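Sso-CP2 metallo-carboxypetidase (Sulfolobus solfataricus, PDB 4MMO) probably cleaves amino acids from the C-terminal ends of peptides, as a zinc-dependent metallo-carboxypeptidase of the M20 family. Local coordinates at residues I9-K14 with G107-R112; V53-I58 with N153-D158; T65-N70 with G384-K389; K117-K122 with F430-P435. One frame throughout, in Å; residues are numbered along the deposited sequence.

How the contacts relate
Contacts 2 and 3 lie close together, their centres about 9 Å apart, and both reach the mixed six-stranded sheet. The centre of contact 1 is about 20 to 21 Å from the centres of the others. Contacts 1 and 4 both use helix 102-121, at successive places along it. Along the chain the first segments of contacts 1, 2 and 3 come first, then the two segments of helix 102-121, then 153-158, 384-389 and 430-435. In that order the segments of contact 3 alternate with those of contacts 1, 2 and 4. Residues far apart in sequence are thus drawn onto both faces of one alpha/beta/alpha sandwich, the zinc-bearing domain of the enzyme.

Contact 1 of 4, residues I9-K14 with G107-R112; sequences IEFLKK and GTLMAR
Phe-11 reaches across from helix 3-12 and overlaps the side chains of Met-110 and Leu-109. Both partners lie on helix 102-121, which packs on the central sheet of the alpha/beta/alpha catalytic domain. The contact therefore joins an outer N-terminal helix to one of the helices of the sandwich. The CA atoms of Phe-11 and Met-110 are 8.4 Å apart. The phenyl group bridges the two helices.

Met-110 makes the tighter contact. Its terminal methyl CE lies 3.3 Å from Phe-11 CD2 and 3.8 Å from Phe-11 CB. The methyl thus sits by the base of the aromatic side chain and approaches the ring obliquely. The thioether chain is bent at both outer torsions, chi2 64° and chi3 65°, and this curls the methyl round instead of letting it run straight on. Leu-109 meets the farther part of the ring, and the two side chains cross at about a right angle. All three residues are buried, and the contact between them is wholly apolar.

Lys-106, one turn earlier on helix 102-121, adds a polar tie. It makes a cation-pi contact with the Phe-11 ring and donates a hydrogen bond from NZ to Phe-11 O. Thr-27 of helix 24-39 also touches Phe-11. The side chain of Leu-109 is about 6 Å from that of the zinc ligand His-71 and about 9 Å from the zinc ion. It meets Phe-11 through one branch, with its CD2 methyl 4.0 Å from Phe-11 CE2.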
# COMPACT_ATOMS: atom_id res chain seq x y z
N ILE A 9 -1.28 -37.45 11.17
CA ILE A 9 -0.99 -37.30 9.74
C ILE A 9 -2.28 -37.15 8.95
O ILE A 9 -2.40 -36.27 8.10
CB ILE A 9 -0.22 -38.52 9.19
CG1 ILE A 9 1.15 -38.65 9.87
CG2 ILE A 9 -0.04 -38.43 7.67
CD1 ILE A 9 2.12 -37.53 9.57
N GLU A 10 -3.24 -38.02 9.23
CA GLU A 10 -4.55 -37.97 8.59
C GLU A 10 -5.22 -36.61 8.80
O GLU A 10 -5.78 -36.03 7.88
CB GLU A 10 -5.43 -39.09 9.16
CG GLU A 10 -6.82 -39.19 8.57
CD GLU A 10 -7.61 -40.33 9.18
OE1 GLU A 10 -7.62 -40.45 10.43
OE2 GLU A 10 -8.22 -41.11 8.42
N PHE A 11 -5.13 -36.10 10.03
CA PHE A 11 -5.71 -34.81 10.40
C PHE A 11 -5.03 -33.69 9.61
O PHE A 11 -5.68 -32.80 9.06
CB PHE A 11 -5.50 -34.58 11.90
CG PHE A 11 -6.30 -33.43 12.49
CD1 PHE A 11 -7.45 -32.95 11.88
CD2 PHE A 11 -5.89 -32.84 13.68
CE1 PHE A 11 -8.17 -31.91 12.44
CE2 PHE A 11 -6.61 -31.80 14.25
CZ PHE A 11 -7.75 -31.33 13.63
N LEU A 12 -3.70 -33.76 9.56
CA LEU A 12 -2.88 -32.72 8.93
C LEU A 12 -3.07 -32.65 7.41
O LEU A 12 -2.84 -31.61 6.81
CB LEU A 12 -1.41 -32.96 9.26
CG LEU A 12 -0.94 -32.61 10.67
CD1 LEU A 12 0.49 -33.09 10.89
CD2 LEU A 12 -1.03 -31.12 10.92
N LYS A 13 -3.46 -33.77 6.80
CA LYS A 13 -3.63 -33.81 5.36
C LYS A 13 -4.90 -33.09 4.92
O LYS A 13 -5.06 -32.77 3.74
CB LYS A 13 -3.65 -35.26 4.86
CG LYS A 13 -2.28 -35.89 4.75
CD LYS A 13 -2.40 -37.38 4.46
CE LYS A 13 -1.06 -37.99 4.09
NZ LYS A 13 -1.15 -39.47 3.95
N LYS A 14 -5.79 -32.84 5.86
CA LYS A 14 -7.03 -32.14 5.55
C LYS A 14 -6.84 -30.64 5.66
O LYS A 14 -6.59 -30.12 6.75
CB LYS A 14 -8.16 -32.58 6.49
CG LYS A 14 -8.39 -34.08 6.49
CD LYS A 14 -9.83 -34.42 6.86
CE LYS A 14 -10.04 -35.92 6.97
NZ LYS A 14 -9.58 -36.64 5.76
N GLY A 107 -1.42 -30.41 15.90
CA GLY A 107 -0.57 -31.33 16.64
C GLY A 107 -0.90 -31.30 18.13
O GLY A 107 -1.10 -32.33 18.76
N THR A 108 -0.97 -30.09 18.67
CA THR A 108 -1.30 -29.90 20.09
C THR A 108 -2.72 -30.36 20.37
O THR A 108 -3.00 -30.93 21.42
CB THR A 108 -1.14 -28.43 20.50
OG1 THR A 108 0.19 -27.99 20.21
CG2 THR A 108 -1.42 -28.25 22.00
N LEU A 109 -3.62 -30.12 19.42
CA LEU A 109 -5.02 -30.50 19.58
C LEU A 109 -5.14 -32.01 19.68
O LEU A 109 -5.89 -32.53 20.51
CB LEU A 109 -5.85 -29.99 18.40
CG LEU A 109 -7.38 -30.17 18.42
CD1 LEU A 109 -8.01 -29.20 17.43
CD2 LEU A 109 -7.82 -31.59 18.06
N MET A 110 -4.38 -32.72 18.85
CA MET A 110 -4.50 -34.16 18.73
C MET A 110 -3.76 -34.86 19.87
O MET A 110 -4.21 -35.91 20.36
CB MET A 110 -3.94 -34.63 17.38
CG MET A 110 -4.16 -36.10 17.08
SD MET A 110 -5.90 -36.54 16.93
CE MET A 110 -6.37 -35.63 15.47
N ALA A 111 -2.64 -34.29 20.28
CA ALA A 111 -1.89 -34.81 21.42
C ALA A 111 -2.79 -34.89 22.64
O ALA A 111 -2.89 -35.93 23.29
CB ALA A 111 -0.68 -33.93 21.71
N ARG A 112 -3.48 -33.79 22.93
CA ARG A 112 -4.37 -33.72 24.08
C ARG A 112 -5.46 -34.79 24.00
O ARG A 112 -5.80 -35.40 25.01
CB ARG A 112 -5.02 -32.34 24.17
CG ARG A 112 -4.06 -31.22 24.49
CD ARG A 112 -4.76 -29.88 24.52
NE ARG A 112 -3.87 -28.81 24.95
CZ ARG A 112 -4.22 -27.53 25.03
NH1 ARG A 112 -5.45 -27.15 24.71
NH2 ARG A 112 -3.34 -26.62 25.43

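Contact 2 of 4, residues V53-I58 with N153-D158; sequences VVYAEI and NKLKAD
Strand 53-58 carries Tyr-55 up to a type I beta turn, Asn-153 to Lys-156, whose two middle residues, Lys-154 and Leu-155, meet the tyrosine. The turn is closed by a bond from Lys-156 N to Asn-153 O of 3.3 Å. It lies in the loop between helix 144-149 and strand 159-161.

Tyr-55 projects from the strand with CG anti to the backbone N, chi1 176°, and its ring reaches out to the turn. Lys-154 runs past it in the opposite direction. The methylene CG of Lys-154 is 3.7 Å from Tyr-55 OH, and CD is 4.0 Å from Tyr-55 CE2. Farther along, Lys-154 CE stands over one face of the Tyr-55 ring, 4.2 Å above the plane and offset toward the rim. A bend at chi3, 92°, brings this methylene over the ring. Leu-155 slides by at the CD1 and CE1 side of the tyrosine. Its CD2 methyl comes to 3.6 Å from Tyr-55 CE1, at an oblique angle to the ring.

The contact fastens a connecting loop to one face of the mixed sheet in the alpha/beta/alpha domain. Tyr-147 of helix 144-149 also touches Tyr-55. Neighbouring strands supply the charges: Lys-154 NZ forms a salt bridge with Glu-46, and Lys-130 NZ donates a hydrogen bond to Lys-154 O.

Lys-154 thus divides its work. Its methylenes give Tyr-55 an apolar cover, while its ammonium group and carbonyl are held by charged residues of the sheet.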
# COMPACT_ATOMS: atom_id res chain seq x y z
N VAL A 53 -18.55 -25.31 15.36
CA VAL A 53 -17.77 -25.65 16.54
C VAL A 53 -17.98 -27.13 16.87
O VAL A 53 -19.11 -27.62 16.86
CB VAL A 53 -18.20 -24.78 17.74
CG1 VAL A 53 -17.71 -25.35 19.06
CG2 VAL A 53 -17.68 -23.36 17.57
N VAL A 54 -16.89 -27.83 17.16
CA VAL A 54 -16.99 -29.21 17.64
C VAL A 54 -16.97 -29.21 19.16
O VAL A 54 -16.06 -28.66 19.78
CB VAL A 54 -15.83 -30.08 17.14
CG1 VAL A 54 -16.05 -31.53 17.55
CG2 VAL A 54 -15.68 -29.97 15.63
N TYR A 55 -17.99 -29.82 19.75
CA TYR A 55 -18.12 -29.90 21.19
C TYR A 55 -18.29 -31.34 21.65
O TYR A 55 -18.91 -32.14 20.96
CB TYR A 55 -19.30 -29.06 21.67
CG TYR A 55 -19.54 -29.16 23.16
CD1 TYR A 55 -18.77 -28.43 24.06
CD2 TYR A 55 -20.52 -30.01 23.67
CE1 TYR A 55 -18.98 -28.52 25.42
CE2 TYR A 55 -20.73 -30.11 25.04
CZ TYR A 55 -19.95 -29.37 25.90
OH TYR A 55 -20.16 -29.46 27.27
N ALA A 56 -17.73 -31.65 22.82
CA ALA A 56 -17.90 -32.96 23.42
C ALA A 56 -17.64 -32.88 24.92
O ALA A 56 -16.84 -32.06 25.38
CB ALA A 56 -16.97 -33.98 22.78
N GLU A 57 -18.33 -33.73 25.67
CA GLU A 57 -18.14 -33.81 27.10
C GLU A 57 -17.73 -35.23 27.48
O GLU A 57 -18.35 -36.20 27.05
CB GLU A 57 -19.42 -33.42 27.84
CG GLU A 57 -19.28 -33.48 29.36
CD GLU A 57 -20.50 -32.92 30.07
OE1 GLU A 57 -21.53 -32.68 29.41
OE2 GLU A 57 -20.42 -32.73 31.30
N ILE A 58 -16.67 -35.33 28.27
CA ILE A 58 -16.24 -36.59 28.85
C ILE A 58 -16.48 -36.49 30.35
O ILE A 58 -15.68 -35.89 31.07
CB ILE A 58 -14.75 -36.88 28.57
CG1 ILE A 58 -14.48 -36.88 27.07
CG2 ILE A 58 -14.35 -38.23 29.16
CD1 ILE A 58 -14.05 -35.53 26.53
N ASN A 153 -24.14 -21.96 30.52
CA ASN A 153 -24.39 -23.05 31.46
C ASN A 153 -23.75 -24.35 30.99
O ASN A 153 -23.11 -25.06 31.77
CB ASN A 153 -25.89 -23.26 31.69
CG ASN A 153 -26.53 -22.12 32.47
OD1 ASN A 153 -25.86 -21.42 33.23
ND2 ASN A 153 -27.82 -21.93 32.27
N LYS A 154 -23.90 -24.66 29.71
CA LYS A 154 -23.34 -25.89 29.14
C LYS A 154 -21.82 -25.94 29.25
O LYS A 154 -21.24 -27.02 29.39
CB LYS A 154 -23.76 -26.04 27.68
CG LYS A 154 -23.09 -27.21 26.97
CD LYS A 154 -23.91 -27.76 25.82
CE LYS A 154 -23.56 -27.10 24.50
NZ LYS A 154 -24.39 -27.64 23.39
N LEU A 155 -21.17 -24.78 29.19
CA LEU A 155 -19.72 -24.71 29.15
C LEU A 155 -19.08 -24.49 30.52
O LEU A 155 -17.87 -24.29 30.61
CB LEU A 155 -19.29 -23.58 28.21
CG LEU A 155 -19.65 -23.78 26.75
CD1 LEU A 155 -19.36 -22.51 25.96
CD2 LEU A 155 -18.89 -24.96 26.17
N LYS A 156 -19.88 -24.53 31.57
CA LYS A 156 -19.38 -24.30 32.92
C LYS A 156 -18.24 -25.26 33.25
O LYS A 156 -18.34 -26.47 33.02
CB LYS A 156 -20.49 -24.46 33.96
CG LYS A 156 -20.03 -24.19 35.38
CD LYS A 156 -21.13 -24.42 36.40
CE LYS A 156 -20.68 -24.03 37.80
NZ LYS A 156 -21.78 -24.14 38.79
N ALA A 157 -17.15 -24.71 33.78
CA ALA A 157 -16.00 -25.50 34.17
C ALA A 157 -15.23 -24.73 35.24
O ALA A 157 -15.38 -23.51 35.36
CB ALA A 157 -15.11 -25.77 32.98
N ASP A 158 -14.42 -25.44 36.03
CA ASP A 158 -13.65 -24.82 37.10
C ASP A 158 -12.37 -24.18 36.56
O ASP A 158 -11.83 -23.26 37.17
CB ASP A 158 -13.29 -25.84 38.17
CG ASP A 158 -14.51 -26.59 38.67
OD1 ASP A 158 -15.37 -25.95 39.31
OD2 ASP A 158 -14.61 -27.81 38.41

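Contact 3 of 4, residues T65-N70 with G384-K389; sequences TLLIYN and GLFVYK
Phe-386 from helix 383-389 sets its ring against two residues of strand 65-71, Leu-67 and Tyr-69. The Leu-67 methyl CD2 touches one side of the phenyl group, 3.6 Å from Phe-386 CD1 and 3.7 Å from CE1. Tyr-69 takes the far end, where its CD2 is 3.5 Å from Phe-386 CZ and 3.6 Å from CE2. The two aromatic rings are turned obliquely, with planes at 65° and centroids 5.4 Å apart. Phe-386 has CG anti to its carbonyl carbon, chi1 -65°, which directs the ring at the strand.

Leu-67 and Tyr-69 lie two residues apart, so both face the helix, while Ile-68 between them points away. In the next shell, Leu-132 of strand 128-134 packs on Phe-386. Tyr-69 OH is hydrogen-bonded to Glu-134 OE2 of the same strand as Leu-132, which ties down the polar end of the ring.

Farther out is the metal centre. The Tyr-69 side chain is about 4 Å from that of the zinc ligand Glu-163 and about 3 Å from that of Glu-137, another zinc-binding residue, which carries no metal in this chain. The zinc ion is about 7 Å away. Strand 65-71 ends at the zinc ligand His-71. Helix 383-389 thus packs against an inner strand that carries a metal-binding histidine at its end, a feature of the alpha/beta/alpha catalytic domain of M20 peptidases.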
# COMPACT_ATOMS: atom_id res chain seq x y z
N THR A 65 -14.03 -29.93 36.79
CA THR A 65 -14.33 -29.92 35.37
C THR A 65 -13.36 -29.01 34.63
O THR A 65 -13.22 -27.83 34.98
CB THR A 65 -15.77 -29.45 35.10
OG1 THR A 65 -16.69 -30.34 35.74
CG2 THR A 65 -16.07 -29.42 33.60
N LEU A 66 -12.71 -29.56 33.61
CA LEU A 66 -11.77 -28.81 32.79
C LEU A 66 -12.34 -28.54 31.39
O LEU A 66 -12.83 -29.45 30.73
CB LEU A 66 -10.45 -29.59 32.68
CG LEU A 66 -9.39 -29.01 31.75
CD1 LEU A 66 -8.86 -27.69 32.28
CD2 LEU A 66 -8.25 -30.01 31.55
N LEU A 67 -12.27 -27.29 30.97
CA LEU A 67 -12.65 -26.90 29.61
C LEU A 67 -11.38 -26.78 28.77
O LEU A 67 -10.48 -26.02 29.10
CB LEU A 67 -13.40 -25.56 29.63
CG LEU A 67 -13.87 -25.01 28.27
CD1 LEU A 67 -14.79 -25.99 27.57
CD2 LEU A 67 -14.58 -23.68 28.46
N ILE A 68 -11.31 -27.55 27.68
CA ILE A 68 -10.14 -27.53 26.80
C ILE A 68 -10.48 -26.86 25.47
O ILE A 68 -11.40 -27.29 24.77
CB ILE A 68 -9.61 -28.95 26.55
CG1 ILE A 68 -9.17 -29.58 27.88
CG2 ILE A 68 -8.44 -28.93 25.55
CD1 ILE A 68 -8.57 -30.97 27.76
N TYR A 69 -9.73 -25.82 25.13
CA TYR A 69 -9.93 -25.07 23.89
C TYR A 69 -8.80 -25.34 22.90
O TYR A 69 -7.62 -25.29 23.25
CB TYR A 69 -10.02 -23.57 24.17
CG TYR A 69 -9.92 -22.69 22.94
CD1 TYR A 69 -8.69 -22.28 22.46
CD2 TYR A 69 -11.06 -22.27 22.27
CE1 TYR A 69 -8.59 -21.48 21.34
CE2 TYR A 69 -10.97 -21.46 21.14
CZ TYR A 69 -9.73 -21.07 20.68
OH TYR A 69 -9.63 -20.28 19.56
N ASN A 70 -9.18 -25.63 21.65
CA ASN A 70 -8.24 -25.70 20.54
C ASN A 70 -8.94 -25.22 19.28
O ASN A 70 -10.14 -24.99 19.29
CB ASN A 70 -7.72 -27.13 20.35
CG ASN A 70 -6.75 -27.56 21.44
OD1 ASN A 70 -7.10 -28.34 22.33
ND2 ASN A 70 -5.52 -27.05 21.37
N GLY A 384 -9.95 -14.05 26.52
CA GLY A 384 -10.83 -13.07 27.14
C GLY A 384 -12.27 -13.53 27.25
O GLY A 384 -12.94 -13.23 28.24
N LEU A 385 -12.75 -14.26 26.25
CA LEU A 385 -14.13 -14.74 26.27
C LEU A 385 -14.34 -15.73 27.41
O LEU A 385 -15.35 -15.68 28.11
CB LEU A 385 -14.48 -15.42 24.94
CG LEU A 385 -14.34 -14.54 23.70
CD1 LEU A 385 -14.79 -15.32 22.47
CD2 LEU A 385 -15.13 -13.24 23.85
N PHE A 386 -13.37 -16.62 27.61
CA PHE A 386 -13.51 -17.66 28.61
C PHE A 386 -13.39 -17.08 30.01
O PHE A 386 -14.12 -17.48 30.92
CB PHE A 386 -12.47 -18.76 28.36
CG PHE A 386 -12.68 -19.49 27.07
CD1 PHE A 386 -13.61 -20.51 26.97
CD2 PHE A 386 -11.95 -19.15 25.94
CE1 PHE A 386 -13.82 -21.17 25.78
CE2 PHE A 386 -12.15 -19.82 24.74
CZ PHE A 386 -13.09 -20.83 24.66
N VAL A 387 -12.50 -16.12 30.19
CA VAL A 387 -12.28 -15.51 31.49
C VAL A 387 -13.41 -14.55 31.86
O VAL A 387 -13.93 -14.59 32.97
CB VAL A 387 -10.94 -14.77 31.54
CG1 VAL A 387 -10.76 -14.04 32.87
CG2 VAL A 387 -9.80 -15.75 31.32
N TYR A 388 -13.81 -13.69 30.93
CA TYR A 388 -14.75 -12.62 31.24
C TYR A 388 -16.21 -13.00 31.00
O TYR A 388 -17.08 -12.64 31.80
CB TYR A 388 -14.41 -11.36 30.44
CG TYR A 388 -13.05 -10.79 30.79
CD1 TYR A 388 -12.69 -10.59 32.12
CD2 TYR A 388 -12.13 -10.46 29.81
CE1 TYR A 388 -11.45 -10.08 32.46
CE2 TYR A 388 -10.89 -9.95 30.14
CZ TYR A 388 -10.56 -9.76 31.46
OH TYR A 388 -9.32 -9.25 31.79
N LYS A 389 -16.48 -13.71 29.91
CA LYS A 389 -17.86 -14.05 29.58
C LYS A 389 -18.31 -15.33 30.27
O LYS A 389 -19.43 -15.41 30.78
CB LYS A 389 -18.05 -14.14 28.06
CG LYS A 389 -17.45 -12.98 27.30
CD LYS A 389 -18.03 -11.64 27.75
CE LYS A 389 -17.48 -10.49 26.92
NZ LYS A 389 -18.19 -9.20 27.19

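Contact 4 of 4, residues K117-K122 with F430-P435; sequences KHLLDK and FLKLYP
Asp-121 N bonds to Lys-117 O at 2.8 Å in the last turn of helix 102-121, the turn that presents Leu-119 to Leu-431 and Lys-432. The side chains of the same pair add a salt bridge, with Lys-117 NZ 3.0 Å from Asp-121 OD2. The ammonium group uses the syn lone pair of that oxygen, on the side of OD1.

Leu-119 carries the contact, one methyl to each partner. CD1 goes to Leu-431, 3.4 Å from its CB and 3.7 Å from its CD1. CD2 goes to the aliphatic part of Lys-432, 3.9 Å from CE and 4.1 Å from CG. Leu-119 has CG anti to its carbonyl carbon, chi1 -64°, and the fork at CG opens across the gap between the helices. The partner helix is 417-433, near the C-terminus. Both helices pack on one side of the mixed sheet in the alpha/beta/alpha catalytic domain, and Leu-431 also touches Leu-66 of strand 65-71.

Lys-432 is extended beyond CG. Its methylenes pass Leu-119 at a slant, and its ammonium group reaches past. There NZ stands 5.1 Å from Lys-122 NZ, and the two like charges probably repel slightly. Glu-124 offers Lys-432 a long, weak ion pair. Beside Leu-119, His-118 ND1 is hydrogen-bonded to Glu-428 OE2 of helix 417-433, and its NE2 to Glu-4 OE2 of helix 3-12.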
# COMPACT_ATOMS: atom_id res chain seq x y z
N LYS A 117 -7.55 -40.16 25.87
CA LYS A 117 -7.84 -41.54 25.50
C LYS A 117 -7.07 -42.52 26.36
O LYS A 117 -7.63 -43.51 26.84
CB LYS A 117 -7.48 -41.77 24.03
CG LYS A 117 -7.78 -43.17 23.53
CD LYS A 117 -7.19 -43.40 22.15
CE LYS A 117 -7.87 -44.57 21.46
NZ LYS A 117 -7.90 -45.79 22.30
N HIS A 118 -5.79 -42.25 26.54
CA HIS A 118 -4.93 -43.14 27.31
C HIS A 118 -5.44 -43.26 28.74
O HIS A 118 -5.58 -44.37 29.27
CB HIS A 118 -3.49 -42.64 27.29
CG HIS A 118 -2.85 -42.72 25.93
ND1 HIS A 118 -1.58 -42.25 25.68
CD2 HIS A 118 -3.31 -43.21 24.76
CE1 HIS A 118 -1.29 -42.44 24.40
NE2 HIS A 118 -2.33 -43.02 23.82
N LEU A 119 -5.75 -42.13 29.36
CA LEU A 119 -6.25 -42.13 30.73
C LEU A 119 -7.59 -42.86 30.83
O LEU A 119 -7.83 -43.60 31.78
CB LEU A 119 -6.37 -40.71 31.27
CG LEU A 119 -5.06 -39.93 31.41
CD1 LEU A 119 -5.32 -38.57 32.05
CD2 LEU A 119 -4.03 -40.70 32.23
N LEU A 120 -8.46 -42.65 29.85
CA LEU A 120 -9.75 -43.35 29.81
C LEU A 120 -9.54 -44.86 29.69
O LEU A 120 -10.22 -45.64 30.36
CB LEU A 120 -10.59 -42.87 28.63
CG LEU A 120 -11.37 -41.56 28.78
CD1 LEU A 120 -12.02 -41.18 27.46
CD2 LEU A 120 -12.41 -41.67 29.88
N ASP A 121 -8.60 -45.26 28.84
CA ASP A 121 -8.33 -46.68 28.61
C ASP A 121 -7.80 -47.39 29.86
O ASP A 121 -7.82 -48.61 29.93
CB ASP A 121 -7.32 -46.84 27.47
CG ASP A 121 -7.92 -46.53 26.10
OD1 ASP A 121 -9.16 -46.42 25.99
OD2 ASP A 121 -7.13 -46.40 25.13
N LYS A 122 -7.33 -46.61 30.83
CA LYS A 122 -6.78 -47.16 32.06
C LYS A 122 -7.66 -46.83 33.27
O LYS A 122 -7.29 -47.12 34.41
CB LYS A 122 -5.37 -46.61 32.31
CG LYS A 122 -4.39 -46.85 31.18
CD LYS A 122 -3.01 -46.33 31.56
CE LYS A 122 -2.15 -46.02 30.34
NZ LYS A 122 -1.76 -44.58 30.30
N PHE A 430 -0.43 -33.74 33.24
CA PHE A 430 -1.22 -32.59 33.67
C PHE A 430 -2.59 -33.03 34.18
O PHE A 430 -3.05 -32.53 35.20
CB PHE A 430 -1.37 -31.57 32.54
CG PHE A 430 -2.51 -30.62 32.75
CD1 PHE A 430 -2.42 -29.60 33.69
CD2 PHE A 430 -3.69 -30.75 32.03
CE1 PHE A 430 -3.47 -28.73 33.90
CE2 PHE A 430 -4.75 -29.89 32.24
CZ PHE A 430 -4.64 -28.87 33.17
N LEU A 431 -3.22 -33.96 33.48
CA LEU A 431 -4.56 -34.41 33.84
C LEU A 431 -4.57 -35.29 35.10
O LEU A 431 -5.57 -35.37 35.80
CB LEU A 431 -5.19 -35.19 32.68
CG LEU A 431 -5.54 -34.42 31.39
CD1 LEU A 431 -5.94 -35.40 30.30
CD2 LEU A 431 -6.66 -33.42 31.61
N LYS A 432 -3.46 -35.98 35.36
CA LYS A 432 -3.34 -36.81 36.56
C LYS A 432 -3.16 -35.92 37.79
O LYS A 432 -3.62 -36.24 38.88
CB LYS A 432 -2.15 -37.76 36.44
CG LYS A 432 -2.41 -38.99 35.59
CD LYS A 432 -1.12 -39.71 35.26
CE LYS A 432 -1.35 -41.18 35.01
NZ LYS A 432 -0.24 -41.81 34.24
N LEU A 433 -2.51 -34.79 37.57
CA LEU A 433 -2.05 -33.92 38.64
C LEU A 433 -3.07 -32.86 39.02
O LEU A 433 -3.24 -32.54 40.21
CB LEU A 433 -0.75 -33.27 38.18
CG LEU A 433 0.15 -32.55 39.17
CD1 LEU A 433 0.46 -33.41 40.38
CD2 LEU A 433 1.42 -32.17 38.44
N TYR A 434 -3.76 -32.31 38.03
CA TYR A 434 -4.76 -31.26 38.26
C TYR A 434 -5.80 -31.64 39.32
O TYR A 434 -6.10 -30.84 40.21
CB TYR A 434 -5.46 -30.88 36.95
CG TYR A 434 -6.61 -29.92 37.13
CD1 TYR A 434 -6.42 -28.66 37.68
CD2 TYR A 434 -7.90 -30.28 36.75
CE1 TYR A 434 -7.47 -27.79 37.85
CE2 TYR A 434 -8.96 -29.40 36.91
CZ TYR A 434 -8.74 -28.16 37.46
OH TYR A 434 -9.79 -27.29 37.62
N PRO A 435 -6.37 -32.85 39.23
CA PRO A 435 -7.44 -33.19 40.18
C PRO A 435 -6.96 -33.45 41.62
O PRO A 435 -7.79 -33.41 42.52
CB PRO A 435 -8.07 -34.44 39.57
CG PRO A 435 -7.01 -35.04 38.74
CD PRO A 435 -6.16 -33.92 38.24